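Local coordinates for histidine--tRNA ligase (Thermus thermophilus, PDB 1H4V), which catalyses the ATP-dependent attachment of L-histidine to tRNA(His), releasing AMP and diphosphate, as a homodimeric class II aminoacyl-tRNA synthetase, at residues R287-S292 with G297-G302. Sequence-based numbering, arbitrary orientation.
Sequences RYDGLS and GPRVPG
Y288 N donates to G302 O at 2.9 Å and G297 N to S292 O at 3.0 Å, so backbone bonds tie the two segments at both ends, with Y288 to L291 bending through a type I turn between them. The Y288 ring lies with one face over the backbone of G302, whose CA sits 4.0 Å from the ring centroid in a CH-pi contact. CG of Y288 is wedged between its own N and carbonyl carbon (chi1 50°), which folds the ring over that glycine; a CB there would run into Y288 CE1. Replacing Y288 by an alanine is likely to strip the ring cover from the G302 backbone and cost E130 the weak hydrogen bond from the phenol. D289 OD2 takes two donors: G302 N, 3.0 Å away on the anti side and tilted out of the carboxylate plane, and R287 NH1 on its syn lone pair at 3.2 Å. That second bond is a salt bridge lying close to the guanidinium plane, and R287 NH2 forms another with D140. R287 ends strand 281-287 and G302 begins strand 302-308, antiparallel neighbours in the central sheet of the class II catalytic domain; the short helix 291-294 lies in their connection. In its first turn, S292 holds OG anti to the backbone N (chi1 -179°), where it donates to P298 O at 2.7 Å, nearly in line with the C=O bond. V300 CG2 lies against the same hydroxyl, 3.4 Å from OG, while V300 also packs on L132 of strand 123-132. Between the segments, a water accepts from S292 N at 2.9 Å and lies within hydrogen-bonding distance of Y288 O and V300 O, bridging the turn to the returning chain.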
# COMPACT_ATOMS: atom_id res chain seq x y z
N ARG A 287 -3.86 15.15 -21.55
CA ARG A 287 -4.26 16.40 -20.91
C ARG A 287 -5.76 16.40 -20.60
O ARG A 287 -6.56 15.85 -21.37
CB ARG A 287 -3.84 17.55 -21.84
CG ARG A 287 -4.12 18.95 -21.34
CD ARG A 287 -3.33 19.94 -22.18
NE ARG A 287 -1.90 19.93 -21.86
CZ ARG A 287 -1.39 20.44 -20.75
NH1 ARG A 287 -2.19 21.02 -19.85
NH2 ARG A 287 -0.09 20.40 -20.52
N TYR A 288 -6.13 17.02 -19.49
CA TYR A 288 -7.53 17.07 -19.05
C TYR A 288 -7.86 18.36 -18.32
O TYR A 288 -8.26 18.34 -17.15
CB TYR A 288 -7.81 15.90 -18.13
CG TYR A 288 -6.79 15.78 -17.03
CD1 TYR A 288 -6.88 16.57 -15.88
CD2 TYR A 288 -5.71 14.90 -17.15
CE1 TYR A 288 -5.91 16.49 -14.88
CE2 TYR A 288 -4.74 14.82 -16.16
CZ TYR A 288 -4.85 15.62 -15.04
OH TYR A 288 -3.87 15.57 -14.08
N ASP A 289 -7.72 19.48 -19.01
CA ASP A 289 -7.95 20.80 -18.43
C ASP A 289 -9.29 21.17 -17.77
O ASP A 289 -9.31 22.06 -16.92
CB ASP A 289 -7.57 21.86 -19.47
CG ASP A 289 -6.10 21.73 -19.91
OD1 ASP A 289 -5.70 22.43 -20.86
OD2 ASP A 289 -5.36 20.92 -19.29
N GLY A 290 -10.39 20.51 -18.11
CA GLY A 290 -11.66 20.88 -17.49
C GLY A 290 -12.18 20.06 -16.31
O GLY A 290 -13.30 20.29 -15.84
N LEU A 291 -11.38 19.13 -15.81
CA LEU A 291 -11.80 18.28 -14.70
C LEU A 291 -11.93 19.02 -13.37
O LEU A 291 -12.84 18.74 -12.58
CB LEU A 291 -10.84 17.09 -14.56
CG LEU A 291 -11.07 16.14 -13.38
CD1 LEU A 291 -12.40 15.45 -13.50
CD2 LEU A 291 -9.96 15.12 -13.34
N SER A 292 -11.02 19.96 -13.11
CA SER A 292 -11.06 20.71 -11.86
C SER A 292 -12.37 21.48 -11.69
O SER A 292 -13.01 21.41 -10.64
CB SER A 292 -9.88 21.69 -11.81
OG SER A 292 -9.89 22.42 -10.60
N GLY A 297 -13.70 23.40 -8.53
CA GLY A 297 -12.54 24.25 -8.32
C GLY A 297 -12.29 25.18 -9.49
O GLY A 297 -13.00 25.14 -10.49
N PRO A 298 -11.27 26.04 -9.39
CA PRO A 298 -10.97 26.96 -10.49
C PRO A 298 -10.39 26.16 -11.65
O PRO A 298 -10.31 24.93 -11.59
CB PRO A 298 -9.94 27.90 -9.87
CG PRO A 298 -9.21 26.99 -8.92
CD PRO A 298 -10.34 26.24 -8.26
N ARG A 299 -9.98 26.85 -12.70
CA ARG A 299 -9.39 26.19 -13.84
C ARG A 299 -8.01 25.68 -13.45
O ARG A 299 -7.20 26.43 -12.92
CB ARG A 299 -9.25 27.18 -15.00
CG ARG A 299 -8.36 26.68 -16.12
CD ARG A 299 -8.07 27.76 -17.14
NE ARG A 299 -7.34 27.23 -18.29
CZ ARG A 299 -7.79 26.26 -19.08
NH1 ARG A 299 -8.98 25.71 -18.84
NH2 ARG A 299 -7.07 25.84 -20.11
N VAL A 300 -7.75 24.41 -13.70
CA VAL A 300 -6.45 23.82 -13.39
C VAL A 300 -6.03 22.89 -14.52
O VAL A 300 -6.54 21.78 -14.64
CB VAL A 300 -6.47 23.00 -12.09
CG1 VAL A 300 -5.09 22.36 -11.86
CG2 VAL A 300 -6.84 23.89 -10.91
N PRO A 301 -5.10 23.34 -15.37
CA PRO A 301 -4.61 22.53 -16.50
C PRO A 301 -3.95 21.28 -15.95
O PRO A 301 -3.30 21.32 -14.91
CB PRO A 301 -3.59 23.45 -17.17
CG PRO A 301 -4.03 24.83 -16.77
CD PRO A 301 -4.42 24.65 -15.33
N GLY A 302 -4.10 20.16 -16.65
CA GLY A 302 -3.50 18.94 -16.16
C GLY A 302 -3.13 17.97 -17.25
O GLY A 302 -3.70 17.99 -18.33
O HOH W 1 -8.68 20.19 -14.77